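Local coordinates for DNA primase (Helicobacter pylori, PDB 4EHS), which synthesises the short RNA primers used in DNA replication and stimulates the DnaB helicase, which its C-terminal domain, present here, binds, at residues 30-41 / 59-70. Residues are numbered along the deposited sequence; the frame is centred on the assembly and turned at random.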
loop_
_atom_site.group_PDB
_atom_site.type_symbol
_atom_site.label_atom_id
_atom_site.label_comp_id
_atom_site.label_asym_id
_atom_site.label_seq_id
_atom_site.Cartn_x
_atom_site.Cartn_y
_atom_site.Cartn_z
ATOM N N LEU A 30 18.429 1.547 12.275
ATOM C CA LEU A 30 17.568 1.186 11.184
ATOM C C LEU A 30 18.247 0.130 10.313
ATOM O O LEU A 30 17.590 -0.799 9.841
ATOM C CB LEU A 30 17.176 2.421 10.354
ATOM C CG LEU A 30 16.187 2.195 9.225
ATOM C CD1 LEU A 30 14.863 1.830 9.839
ATOM C CD2 LEU A 30 16.204 3.485 8.341
ATOM N N GLU A 31 19.579 0.181 10.188
ATOM C CA GLU A 31 20.259 -0.720 9.281
ATOM C C GLU A 31 20.139 -2.125 9.897
ATOM O O GLU A 31 19.819 -3.095 9.173
ATOM C CB GLU A 31 21.738 -0.296 9.032
ATOM C CG GLU A 31 22.509 -1.417 8.367
ATOM C CD GLU A 31 23.825 -0.966 7.737
ATOM O OE1 GLU A 31 24.110 0.240 7.709
ATOM O OE2 GLU A 31 24.552 -1.827 7.238
ATOM N N PHE A 32 20.289 -2.224 11.223
ATOM C CA PHE A 32 20.132 -3.505 11.894
ATOM C C PHE A 32 18.682 -4.017 11.719
ATOM O O PHE A 32 18.424 -5.175 11.457
ATOM C CB PHE A 32 20.426 -3.390 13.402
ATOM C CG PHE A 32 20.363 -4.762 14.141
ATOM C CD1 PHE A 32 21.470 -5.622 14.166
ATOM C CD2 PHE A 32 19.178 -5.163 14.748
ATOM C CE1 PHE A 32 21.364 -6.852 14.840
ATOM C CE2 PHE A 32 19.064 -6.390 15.426
ATOM C CZ PHE A 32 20.169 -7.226 15.440
ATOM N N LEU A 33 17.735 -3.144 11.919
ATOM C CA LEU A 33 16.331 -3.572 11.773
ATOM C C LEU A 33 16.014 -4.019 10.337
ATOM O O LEU A 33 15.278 -5.014 10.163
ATOM C CB LEU A 33 15.386 -2.404 12.105
ATOM C CG LEU A 33 13.901 -2.694 12.088
ATOM C CD1 LEU A 33 13.570 -3.846 13.057
ATOM C CD2 LEU A 33 13.125 -1.425 12.507
ATOM N N GLU A 34 16.530 -3.339 9.325
ATOM C CA GLU A 34 16.267 -3.770 7.929
ATOM C C GLU A 34 16.879 -5.155 7.662
ATOM O O GLU A 34 16.270 -6.041 7.007
ATOM C CB GLU A 34 16.876 -2.764 6.955
ATOM C CG GLU A 34 16.090 -1.430 6.995
ATOM C CD GLU A 34 16.484 -0.474 5.896
ATOM O OE1 GLU A 34 17.224 -0.881 4.983
ATOM O OE2 GLU A 34 15.961 0.690 5.972
ATOM N N LYS A 35 18.089 -5.337 8.198
ATOM C CA LYS A 35 18.742 -6.667 8.072
ATOM C C LYS A 35 17.932 -7.761 8.709
ATOM O O LYS A 35 17.827 -8.887 8.150
ATOM C CB LYS A 35 20.170 -6.636 8.729
ATOM C CG LYS A 35 21.152 -5.945 7.802
ATOM C CD LYS A 35 22.595 -6.161 8.372
ATOM C CE LYS A 35 22.941 -5.102 9.343
ATOM N NZ LYS A 35 24.452 -5.032 9.601
ATOM N N LEU A 36 17.407 -7.460 9.880
ATOM C CA LEU A 36 16.664 -8.423 10.692
ATOM C C LEU A 36 15.419 -8.842 9.959
ATOM O O LEU A 36 15.161 -10.032 9.843
ATOM C CB LEU A 36 16.422 -7.915 12.107
ATOM C CG LEU A 36 15.715 -8.840 13.085
ATOM C CD1 LEU A 36 16.585 -10.061 13.347
ATOM C CD2 LEU A 36 15.459 -8.068 14.384
ATOM N N VAL A 37 14.719 -7.841 9.429
ATOM C CA VAL A 37 13.441 -8.081 8.751
ATOM C C VAL A 37 13.738 -8.976 7.527
ATOM O O VAL A 37 13.050 -9.993 7.326
ATOM C CB VAL A 37 12.736 -6.736 8.410
ATOM C CG1 VAL A 37 11.633 -7.011 7.400
ATOM C CG2 VAL A 37 12.073 -6.131 9.661
ATOM N N ILE A 38 14.768 -8.657 6.735
ATOM C CA ILE A 38 15.043 -9.404 5.535
ATOM C C ILE A 38 15.506 -10.826 5.887
ATOM O O ILE A 38 15.244 -11.796 5.151
ATOM C CB ILE A 38 16.053 -8.656 4.664
ATOM C CG1 ILE A 38 15.358 -7.367 4.118
ATOM C CG2 ILE A 38 16.473 -9.523 3.453
ATOM C CD1 ILE A 38 16.346 -6.401 3.485
ATOM N N ARG A 39 16.263 -10.889 6.987
ATOM C CA ARG A 39 16.774 -12.235 7.414
ATOM C C ARG A 39 15.585 -13.194 7.730
ATOM O O ARG A 39 15.589 -14.428 7.390
ATOM C CB ARG A 39 17.718 -12.031 8.635
ATOM C CG ARG A 39 18.225 -13.454 9.058
ATOM C CD ARG A 39 19.050 -14.126 7.960
ATOM N NE ARG A 39 19.552 -15.344 8.646
ATOM C CZ ARG A 39 20.726 -15.370 9.250
ATOM N NH1 ARG A 39 21.637 -14.393 9.020
ATOM N NH2 ARG A 39 21.038 -16.464 9.992
ATOM N N TYR A 40 14.566 -12.669 8.403
ATOM C CA TYR A 40 13.337 -13.451 8.631
ATOM C C TYR A 40 12.744 -13.895 7.288
ATOM O O TYR A 40 12.327 -15.062 7.145
ATOM C CB TYR A 40 12.273 -12.638 9.309
ATOM C CG TYR A 40 12.323 -12.660 10.838
ATOM C CD1 TYR A 40 11.863 -13.760 11.533
ATOM C CD2 TYR A 40 12.830 -11.582 11.548
ATOM C CE1 TYR A 40 11.866 -13.787 12.955
ATOM C CE2 TYR A 40 12.852 -11.592 12.958
ATOM C CZ TYR A 40 12.407 -12.739 13.658
ATOM O OH TYR A 40 12.413 -12.763 15.038
ATOM N N LEU A 41 12.622 -12.966 6.334
ATOM C CA LEU A 41 12.105 -13.349 4.972
ATOM C C LEU A 41 12.980 -14.387 4.256
ATOM O O LEU A 41 12.456 -15.252 3.521
ATOM C CB LEU A 41 12.019 -12.112 4.072
ATOM C CG LEU A 41 11.335 -10.937 4.781
ATOM C CD1 LEU A 41 11.317 -9.852 3.719
ATOM C CD2 LEU A 41 9.891 -11.156 5.270
ATOM N N VAL A 59 10.817 1.255 0.963
ATOM C CA VAL A 59 10.754 1.433 2.392
ATOM C C VAL A 59 12.168 1.400 2.968
ATOM O O VAL A 59 12.481 2.129 3.907
ATOM C CB VAL A 59 9.871 0.376 3.062
ATOM C CG1 VAL A 59 9.884 0.555 4.564
ATOM C CG2 VAL A 59 8.416 0.527 2.624
ATOM N N PHE A 60 13.008 0.590 2.332
ATOM C CA PHE A 60 14.396 0.323 2.830
ATOM C C PHE A 60 15.344 1.441 2.457
ATOM O O PHE A 60 15.430 1.804 1.280
ATOM C CB PHE A 60 14.912 -1.000 2.240
ATOM C CG PHE A 60 14.158 -2.193 2.747
ATOM C CD1 PHE A 60 14.597 -2.821 3.941
ATOM C CD2 PHE A 60 13.000 -2.699 2.112
ATOM C CE1 PHE A 60 13.900 -3.888 4.485
ATOM C CE2 PHE A 60 12.303 -3.787 2.667
ATOM C CZ PHE A 60 12.753 -4.399 3.855
ATOM N N LEU A 61 16.056 1.964 3.448
ATOM C CA LEU A 61 17.095 2.992 3.228
ATOM C C LEU A 61 18.505 2.413 3.211
ATOM O O LEU A 61 19.431 3.118 2.771
ATOM C CB LEU A 61 17.018 4.081 4.285
ATOM C CG LEU A 61 15.646 4.729 4.515
ATOM C CD1 LEU A 61 15.749 5.961 5.409
ATOM C CD2 LEU A 61 15.024 5.040 3.177
ATOM N N HIS A 62 18.656 1.160 3.649
ATOM C CA HIS A 62 19.996 0.559 3.767
ATOM C C HIS A 62 20.155 -0.694 3.028
ATOM O O HIS A 62 21.259 -0.991 2.562
ATOM C CB HIS A 62 20.368 0.340 5.230
ATOM C CG HIS A 62 20.358 1.596 6.033
ATOM N ND1 HIS A 62 21.368 2.535 5.943
ATOM C CD2 HIS A 62 19.426 2.096 6.923
ATOM C CE1 HIS A 62 21.051 3.583 6.750
ATOM N NE2 HIS A 62 19.907 3.316 7.369
ATOM N N LYS A 63 19.070 -1.470 2.870
ATOM C CA LYS A 63 19.187 -2.844 2.400
ATOM C C LYS A 63 18.212 -3.078 1.224
ATOM O O LYS A 63 17.740 -4.169 0.982
ATOM C CB LYS A 63 18.992 -3.886 3.545
ATOM C CG LYS A 63 20.018 -3.771 4.678
ATOM C CD LYS A 63 21.393 -4.182 4.215
ATOM C CE LYS A 63 22.458 -3.755 5.195
ATOM N NZ LYS A 63 23.853 -4.099 4.853
ATOM N N LYS A 64 18.057 -2.036 0.413
ATOM C CA LYS A 64 17.137 -2.124 -0.693
ATOM C C LYS A 64 17.587 -3.193 -1.689
ATOM O O LYS A 64 16.768 -3.965 -2.178
ATOM C CB LYS A 64 17.025 -0.746 -1.327
ATOM C CG LYS A 64 16.125 -0.736 -2.538
ATOM C CD LYS A 64 16.011 0.715 -3.002
ATOM C CE LYS A 64 14.758 0.914 -3.844
ATOM N NZ LYS A 64 14.836 -0.023 -5.001
ATOM N N GLN A 65 18.883 -3.273 -1.978
ATOM C CA GLN A 65 19.365 -4.242 -2.971
ATOM C C GLN A 65 19.096 -5.672 -2.501
ATOM O O GLN A 65 18.691 -6.482 -3.302
ATOM C CB GLN A 65 20.871 -4.053 -3.315
ATOM C CG GLN A 65 21.088 -2.642 -3.862
ATOM C CD GLN A 65 22.506 -2.304 -4.299
ATOM O OE1 GLN A 65 23.374 -3.175 -4.474
ATOM N NE2 GLN A 65 22.741 -1.013 -4.498
ATOM N N GLU A 66 19.337 -5.949 -1.219
ATOM C CA GLU A 66 19.036 -7.261 -0.638
ATOM C C GLU A 66 17.555 -7.613 -0.796
ATOM O O GLU A 66 17.225 -8.730 -1.257
ATOM C CB GLU A 66 19.462 -7.300 0.855
ATOM C CG GLU A 66 21.002 -7.295 0.973
ATOM C CD GLU A 66 21.639 -5.915 0.999
ATOM O OE1 GLU A 66 20.925 -4.931 0.625
ATOM O OE2 GLU A 66 22.875 -5.849 1.329
ATOM N N PHE A 67 16.672 -6.695 -0.415
ATOM C CA PHE A 67 15.216 -6.965 -0.551
ATOM C C PHE A 67 14.861 -7.232 -2.033
ATOM O O PHE A 67 14.130 -8.214 -2.369
ATOM C CB PHE A 67 14.376 -5.809 0.007
ATOM C CG PHE A 67 12.868 -6.095 -0.032
ATOM C CD1 PHE A 67 12.266 -6.834 1.015
ATOM C CD2 PHE A 67 12.046 -5.648 -1.092
ATOM C CE1 PHE A 67 10.894 -7.123 1.009
ATOM C CE2 PHE A 67 10.677 -5.923 -1.081
ATOM C CZ PHE A 67 10.086 -6.638 -0.020
ATOM N N ASP A 68 15.378 -6.369 -2.919
ATOM C CA ASP A 68 15.124 -6.580 -4.339
ATOM C C ASP A 68 15.561 -7.975 -4.793
ATOM O O ASP A 68 14.843 -8.630 -5.539
ATOM C CB ASP A 68 15.841 -5.476 -5.171
ATOM C CG ASP A 68 15.062 -4.173 -5.184
ATOM O OD1 ASP A 68 13.859 -4.182 -4.866
ATOM O OD2 ASP A 68 15.684 -3.148 -5.473
ATOM N N ALA A 69 16.762 -8.407 -4.426
ATOM C CA ALA A 69 17.268 -9.689 -4.876
ATOM C C ALA A 69 16.415 -10.823 -4.341
ATOM O O ALA A 69 16.175 -11.820 -5.038
ATOM C CB ALA A 69 18.731 -9.871 -4.481
ATOM N N LEU A 70 15.954 -10.677 -3.102
ATOM C CA LEU A 70 15.125 -11.696 -2.468
ATOM C C LEU A 70 13.758 -11.792 -3.140
ATOM O O LEU A 70 13.105 -12.834 -3.090
ATOM C CB LEU A 70 14.958 -11.399 -0.977
ATOM C CG LEU A 70 13.876 -12.195 -0.245
ATOM C CD1 LEU A 70 14.198 -13.681 -0.262
ATOM C CD2 LEU A 70 13.714 -11.694 1.183
HETATM O O HOH W 1 25.443 -4.380 7.213
HETATM O O HOH W 2 13.485 1.427 6.412
#
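Three successive backbone N-H groups converge on the buried carboxylate of Glu34. OE2 of Glu34 takes the N-H of Leu61 at 2.8 Å, on its syn side and nearly straight (162°). OE1 of Glu34 meets N of His62, also syn but tilted out of the carboxylate plane, and adds a weak, bent bond from N of Lys63. With a water joining OE2 of Glu34 to the carbonyl of Val59, the group is gripped from several directions, which probably favours its charged form. The Phe60 ring lies with its edge against OE1 of Glu34, its plane almost perpendicular to the carboxylate.

Lys63 is the N-cap residue of helix 64-71, so within the all-helical, helicase-binding domain this carboxylate ties helix 30-43 to the turn leading into a nearly parallel helix (axes 11° apart). Farther along, CG1 of Ile38 is anti to its carbonyl carbon (chi1 -68°), and the extended branch brings CD1 to CE1 of Phe60 at 3.6 Å and to CB of Phe67 at 4.0 Å. Packing is tightest where CD2 of Leu70 presses on CB of Leu41 (3.4 Å).

The solvent side is looser: CB of Glu31 lies over one face of the exposed His62 ring, while OE2 of Glu31 forms a salt bridge to NZ of Lys63 at 3.4 Å, its hydrogen bond weak, and one water bonds to OE2 of Glu31 and to NZ of both Lys35 and Lys63.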